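Local coordinates for protein citrate synthase (Sulfolobus solfataricus, PDB 1O7X) that belongs to the citrate synthase family and forms a largely helical homodimer with a small antiparallel sheet near the start of each chain, at residues A[18-23]-A[27-32]; A[44-49]-A[55-60]. All coordinates share one frame; numbering follows the deposited sequence.

Interaction 1. Residues A[18-23]-A[27-32]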
loop_
_atom_site.group_PDB
_atom_site.type_symbol
_atom_site.label_atom_id
_atom_site.label_comp_id
_atom_site.label_asym_id
_atom_site.label_seq_id
_atom_site.Cartn_x
_atom_site.Cartn_y
_atom_site.Cartn_z
ATOM N N LEU A 18 2.312 -21.865 -5.581
ATOM C CA LEU A 18 0.904 -21.731 -5.259
ATOM C C LEU A 18 -0.054 -21.935 -6.416
ATOM O O LEU A 18 -1.032 -22.667 -6.172
ATOM C CB LEU A 18 0.597 -20.384 -4.604
ATOM C CG LEU A 18 1.377 -20.028 -3.346
ATOM C CD1 LEU A 18 1.020 -18.606 -2.914
ATOM C CD2 LEU A 18 1.114 -21.035 -2.228
ATOM N N THR A 19 -0.020 -21.230 -7.527
ATOM C CA THR A 19 -1.164 -21.361 -8.434
ATOM C C THR A 19 -0.701 -21.589 -9.850
ATOM O O THR A 19 0.211 -20.915 -10.319
ATOM C CB THR A 19 -1.926 -20.027 -8.345
ATOM O OG1 THR A 19 -2.477 -19.883 -7.031
ATOM C CG2 THR A 19 -2.991 -19.903 -9.413
ATOM N N PHE A 20 -1.323 -22.568 -10.491
ATOM C CA PHE A 20 -0.953 -22.887 -11.874
ATOM C C PHE A 20 -2.162 -22.708 -12.781
ATOM O O PHE A 20 -3.279 -23.128 -12.476
ATOM C CB PHE A 20 -0.318 -24.279 -11.922
ATOM C CG PHE A 20 -0.208 -24.758 -13.345
ATOM C CD1 PHE A 20 0.804 -24.297 -14.165
ATOM C CD2 PHE A 20 -1.173 -25.626 -13.848
ATOM C CE1 PHE A 20 0.859 -24.712 -15.487
ATOM C CE2 PHE A 20 -1.110 -26.051 -15.162
ATOM C CZ PHE A 20 -0.090 -25.591 -15.976
ATOM N N ILE A 21 -1.964 -21.986 -13.872
ATOM C CA ILE A 21 -3.017 -21.675 -14.818
ATOM C C ILE A 21 -2.620 -22.125 -16.215
ATOM O O ILE A 21 -1.470 -21.963 -16.566
ATOM C CB ILE A 21 -3.322 -20.170 -14.881
ATOM C CG1 ILE A 21 -4.108 -19.756 -13.632
ATOM C CG2 ILE A 21 -4.116 -19.826 -16.127
ATOM C CD1 ILE A 21 -3.656 -18.458 -13.007
ATOM N N ASP A 22 -3.574 -22.693 -16.935
ATOM C CA ASP A 22 -3.350 -23.116 -18.318
ATOM C C ASP A 22 -4.415 -22.391 -19.141
ATOM O O ASP A 22 -5.570 -22.755 -18.938
ATOM C CB ASP A 22 -3.420 -24.618 -18.457
ATOM C CG ASP A 22 -3.030 -25.135 -19.828
ATOM O OD1 ASP A 22 -3.333 -24.489 -20.847
ATOM O OD2 ASP A 22 -2.413 -26.223 -19.838
ATOM N N GLY A 23 -4.100 -21.339 -19.874
ATOM C CA GLY A 23 -5.107 -20.538 -20.524
ATOM C C GLY A 23 -5.697 -21.021 -21.834
ATOM O O GLY A 23 -6.611 -20.387 -22.386
ATOM N N ILE A 27 -7.225 -24.699 -17.353
ATOM C CA ILE A 27 -6.942 -25.445 -16.131
ATOM C C ILE A 27 -6.461 -24.538 -14.988
ATOM O O ILE A 27 -5.412 -23.903 -15.077
ATOM C CB ILE A 27 -5.849 -26.518 -16.313
ATOM C CG1 ILE A 27 -5.945 -27.218 -17.663
ATOM C CG2 ILE A 27 -5.888 -27.560 -15.206
ATOM C CD1 ILE A 27 -4.612 -27.812 -18.105
ATOM N N LEU A 28 -7.185 -24.526 -13.882
ATOM C CA LEU A 28 -6.774 -23.754 -12.723
ATOM C C LEU A 28 -6.461 -24.681 -11.562
ATOM O O LEU A 28 -7.351 -25.369 -11.043
ATOM C CB LEU A 28 -7.837 -22.727 -12.310
ATOM C CG LEU A 28 -7.531 -21.937 -11.033
ATOM C CD1 LEU A 28 -6.307 -21.048 -11.190
ATOM C CD2 LEU A 28 -8.733 -21.098 -10.619
ATOM N N ARG A 29 -5.210 -24.739 -11.113
ATOM C CA ARG A 29 -4.934 -25.612 -9.963
ATOM C C ARG A 29 -4.204 -24.848 -8.869
ATOM O O ARG A 29 -3.442 -23.909 -9.101
ATOM C CB ARG A 29 -4.122 -26.840 -10.330
ATOM C CG ARG A 29 -4.262 -27.474 -11.700
ATOM C CD ARG A 29 -3.795 -28.921 -11.652
ATOM N NE ARG A 29 -4.302 -29.693 -12.776
ATOM C CZ ARG A 29 -3.584 -29.939 -13.867
ATOM N NH1 ARG A 29 -2.341 -29.490 -13.994
ATOM N NH2 ARG A 29 -4.142 -30.658 -14.832
ATOM N N TYR A 30 -4.406 -25.270 -7.640
ATOM C CA TYR A 30 -3.768 -24.700 -6.471
ATOM C C TYR A 30 -2.885 -25.792 -5.864
ATOM O O TYR A 30 -3.390 -26.766 -5.329
ATOM C CB TYR A 30 -4.748 -24.254 -5.416
ATOM C CG TYR A 30 -5.698 -23.129 -5.691
ATOM C CD1 TYR A 30 -6.879 -23.070 -4.948
ATOM C CD2 TYR A 30 -5.461 -22.114 -6.603
ATOM C CE1 TYR A 30 -7.797 -22.049 -5.122
ATOM C CE2 TYR A 30 -6.367 -21.087 -6.796
ATOM C CZ TYR A 30 -7.521 -21.071 -6.058
ATOM O OH TYR A 30 -8.451 -20.085 -6.236
ATOM N N ARG A 31 -1.575 -25.612 -5.934
ATOM C CA ARG A 31 -0.602 -26.552 -5.416
ATOM C C ARG A 31 -0.714 -27.903 -6.113
ATOM O O ARG A 31 -0.577 -28.886 -5.395
ATOM C CB ARG A 31 -0.814 -26.810 -3.928
ATOM C CG ARG A 31 -0.612 -25.637 -3.013
ATOM C CD ARG A 31 0.823 -25.534 -2.561
ATOM N NE ARG A 31 0.908 -24.821 -1.287
ATOM C CZ ARG A 31 2.056 -24.216 -0.949
ATOM N NH1 ARG A 31 3.073 -24.302 -1.800
ATOM N NH2 ARG A 31 2.136 -23.579 0.208
ATOM N N GLY A 32 -1.043 -27.968 -7.391
ATOM C CA GLY A 32 -1.266 -29.218 -8.084
ATOM C C GLY A 32 -2.707 -29.730 -8.093
ATOM O O GLY A 32 -3.087 -30.494 -8.994
#
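Phe20 N donates to Arg29 O at 2.9 Å, and Arg29 N returns a bond to Phe20 O at 2.9 Å; both are almost straight. They form the central hydrogen-bonded pair of a beta hairpin, strands 19-22 and 27-30, within the small antiparallel sheet of this citrate synthase. Asp22 and Ile27 make a second such pair nearer the turn. Past the other end, Arg31 N reaches Leu18 O from above the carbonyl plane, 42° out of it. Asp22 OD1 turns back to the backbone N of Lys25 in the turn.

Phe20, Asp22, Ile27 and Arg29 share one face of the sheet. The Arg29 guanidinium runs beside the Phe20 ring with the two planes only 16° apart, and NH1 lies 3.8 Å from Phe20 CE2. Asn34 holds Arg29 NE, and Tyr363 of the second subunit meets the Phe20 ring, so the Phe20 and Arg29 part of this face borders the second subunit. The other face carries Thr19, Ile21, Leu28 and Tyr30. There Thr19 OG1 bonds to Asp182, and Tyr30 OH to Ile178 O. Leu28 has CG anti to its backbone N (chi1 176°), which lets CD1 come within 3.5 Å of Ile21 CG1.

The Arg31 chain bends at chi2 and gives NE and NH2 to the carbonyls of Leu50 and Met51. Leu18 CD2 sits over the centre of its guanidinium, 3.6 Å from Arg31 CZ.

Interaction 2. Residues A[44-49]-A[55-60]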
loop_
_atom_site.group_PDB
_atom_site.type_symbol
_atom_site.label_atom_id
_atom_site.label_comp_id
_atom_site.label_asym_id
_atom_site.label_seq_id
_atom_site.Cartn_x
_atom_site.Cartn_y
_atom_site.Cartn_z
ATOM N N TYR A 44 -13.377 -24.080 2.408
ATOM C CA TYR A 44 -12.447 -22.958 2.406
ATOM C C TYR A 44 -11.331 -23.219 3.420
ATOM O O TYR A 44 -10.165 -22.994 3.123
ATOM C CB TYR A 44 -13.104 -21.609 2.700
ATOM C CG TYR A 44 -12.134 -20.441 2.591
ATOM C CD1 TYR A 44 -11.276 -20.308 1.511
ATOM C CD2 TYR A 44 -12.070 -19.477 3.587
ATOM C CE1 TYR A 44 -10.402 -19.260 1.410
ATOM C CE2 TYR A 44 -11.189 -18.417 3.499
ATOM C CZ TYR A 44 -10.357 -18.308 2.403
ATOM O OH TYR A 44 -9.472 -17.245 2.314
ATOM N N GLU A 45 -11.647 -23.751 4.582
ATOM C CA GLU A 45 -10.700 -24.098 5.621
ATOM C C GLU A 45 -9.603 -25.041 5.134
ATOM O O GLU A 45 -8.416 -24.906 5.466
ATOM C CB GLU A 45 -11.449 -24.758 6.786
ATOM C CG GLU A 45 -12.239 -23.815 7.663
ATOM C CD GLU A 45 -13.708 -23.728 7.325
ATOM O OE1 GLU A 45 -14.070 -24.098 6.191
ATOM O OE2 GLU A 45 -14.522 -23.304 8.172
ATOM N N GLU A 46 -9.970 -26.018 4.313
ATOM C CA GLU A 46 -9.025 -26.986 3.791
ATOM C C GLU A 46 -8.107 -26.279 2.800
ATOM O O GLU A 46 -6.919 -26.566 2.732
ATOM C CB GLU A 46 -9.741 -28.182 3.149
ATOM C CG GLU A 46 -8.738 -29.258 2.699
ATOM C CD GLU A 46 -9.374 -30.331 1.844
ATOM O OE1 GLU A 46 -10.093 -29.956 0.905
ATOM O OE2 GLU A 46 -9.190 -31.536 2.104
ATOM N N THR A 47 -8.648 -25.301 2.073
ATOM C CA THR A 47 -7.869 -24.487 1.147
ATOM C C THR A 47 -6.942 -23.556 1.921
ATOM O O THR A 47 -5.834 -23.219 1.464
ATOM C CB THR A 47 -8.775 -23.694 0.193
ATOM O OG1 THR A 47 -9.684 -24.590 -0.448
ATOM C CG2 THR A 47 -7.934 -22.990 -0.860
ATOM N N ILE A 48 -7.358 -23.141 3.115
ATOM C CA ILE A 48 -6.456 -22.310 3.913
ATOM C C ILE A 48 -5.249 -23.185 4.250
ATOM O O ILE A 48 -4.150 -22.878 3.790
ATOM C CB ILE A 48 -7.106 -21.763 5.172
ATOM C CG1 ILE A 48 -8.217 -20.781 4.800
ATOM C CG2 ILE A 48 -6.059 -21.089 6.034
ATOM C CD1 ILE A 48 -9.139 -20.518 5.961
ATOM N N TYR A 49 -5.475 -24.323 4.894
ATOM C CA TYR A 49 -4.430 -25.269 5.235
ATOM C C TYR A 49 -3.474 -25.600 4.095
ATOM O O TYR A 49 -2.258 -25.575 4.307
ATOM C CB TYR A 49 -5.022 -26.611 5.776
ATOM C CG TYR A 49 -3.905 -27.410 6.433
ATOM C CD1 TYR A 49 -3.670 -27.345 7.796
ATOM C CD2 TYR A 49 -3.072 -28.209 5.659
ATOM C CE1 TYR A 49 -2.639 -28.063 8.372
ATOM C CE2 TYR A 49 -2.034 -28.930 6.222
ATOM C CZ TYR A 49 -1.835 -28.846 7.583
ATOM O OH TYR A 49 -0.794 -29.555 8.132
ATOM N N LYS A 55 0.090 -28.772 1.821
ATOM C CA LYS A 55 -0.491 -30.089 1.573
ATOM C C LYS A 55 -1.888 -30.207 2.182
ATOM O O LYS A 55 -2.315 -29.344 2.945
ATOM C CB LYS A 55 0.402 -31.198 2.140
ATOM C CG LYS A 55 0.026 -31.672 3.542
ATOM C CD LYS A 55 1.075 -31.283 4.570
ATOM C CE LYS A 55 0.641 -31.732 5.964
ATOM N NZ LYS A 55 1.824 -32.109 6.798
ATOM N N LEU A 56 -2.561 -31.308 1.867
ATOM C CA LEU A 56 -3.901 -31.540 2.402
ATOM C C LEU A 56 -3.871 -31.941 3.873
ATOM O O LEU A 56 -3.035 -32.705 4.356
ATOM C CB LEU A 56 -4.674 -32.558 1.567
ATOM C CG LEU A 56 -5.071 -32.001 0.188
ATOM C CD1 LEU A 56 -5.212 -33.129 -0.813
ATOM C CD2 LEU A 56 -6.332 -31.158 0.326
ATOM N N PRO A 57 -4.810 -31.366 4.616
ATOM C CA PRO A 57 -4.925 -31.619 6.029
ATOM C C PRO A 57 -5.381 -33.022 6.377
ATOM O O PRO A 57 -6.430 -33.495 5.930
ATOM C CB PRO A 57 -5.971 -30.592 6.469
ATOM C CG PRO A 57 -6.794 -30.295 5.268
ATOM C CD PRO A 57 -5.853 -30.436 4.108
ATOM N N THR A 58 -4.672 -33.669 7.298
ATOM C CA THR A 58 -5.216 -34.921 7.859
ATOM C C THR A 58 -6.449 -34.460 8.636
ATOM O O THR A 58 -6.425 -33.349 9.170
ATOM C CB THR A 58 -4.290 -35.629 8.846
ATOM O OG1 THR A 58 -4.255 -34.812 10.024
ATOM C CG2 THR A 58 -2.874 -35.799 8.337
ATOM N N LYS A 59 -7.459 -35.275 8.825
ATOM C CA LYS A 59 -8.635 -34.887 9.577
ATOM C C LYS A 59 -8.430 -34.090 10.851
ATOM O O LYS A 59 -9.305 -33.235 11.102
ATOM C CB LYS A 59 -9.441 -36.167 9.883
ATOM C CG LYS A 59 -10.862 -36.136 9.327
ATOM C CD LYS A 59 -11.852 -36.555 10.403
ATOM C CE LYS A 59 -12.472 -35.324 11.060
ATOM N NZ LYS A 59 -13.874 -35.624 11.500
ATOM N N LYS A 60 -7.419 -34.296 11.688
ATOM C CA LYS A 60 -7.300 -33.510 12.921
ATOM C C LYS A 60 -6.525 -32.216 12.712
ATOM O O LYS A 60 -6.675 -31.243 13.449
ATOM C CB LYS A 60 -6.684 -34.306 14.060
ATOM C CG LYS A 60 -5.185 -34.307 14.237
ATOM C CD LYS A 60 -4.465 -34.796 12.990
ATOM C CE LYS A 60 -3.073 -35.336 13.278
ATOM N NZ LYS A 60 -3.162 -36.558 14.140
#
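Pro57 lies over one face of the Tyr49 ring, and the two side chains run antiparallel, each passing the other. Pro57 CB is 4.0 Å from the centroid of the Tyr49 ring and 21° off its normal, a CH-pi contact. It sits toward the rim of the ring, about equally close to CG and CD2. Tyr49 has CG anti to its backbone N (chi1 -166°), which carries the ring out from the helix to the proline.

The ring edge meets a different group. Lys55 O lies in the ring plane and approaches the CD2 and CE2 side. Further out, the bent Lys55 chain brings CE to 3.4 Å from Tyr49 OH.

This is the connection between two consecutive helices, 44-53 and 59-70, of the mainly alpha-helical citrate synthase fold. Helix 44-53 ends, and the chain comes back along its side before helix 59-70 begins. Thr58 is the N-cap of that second helix. Tyr53 stacks with the Tyr49 ring, and Leu62 packs on both Glu46 and Pro57.

One turn earlier on the first helix, Glu46 crosses Pro57 at about a right angle. Its chain is extended, and Glu46 CG meets Pro57 CG at 3.4 Å. The carboxylate then passes obliquely by Leu56, with Glu46 OE2 3.4 Å from Leu56 CD2.

Overall arrangement
From the N terminus, interaction 1 comes first. It closes the short turn between strands 19-22 and 27-30. Strand 33-34 then completes the sheet and leads into helix 35-41. Interaction 2 follows in series, with no nesting or crossing. It lays residues 55-57, just before helix 59-70, against helix 44-53. The centres of the two contacts lie about 18 Å apart. They still touch, through Tyr30 CD1 and Thr47 CG2 at 4.2 Å. The end of the hairpin is thus tied to helix 44-53. Segments of both interactions touch helices 167-180 and 330-352, while the second subunit reaches only interaction 1.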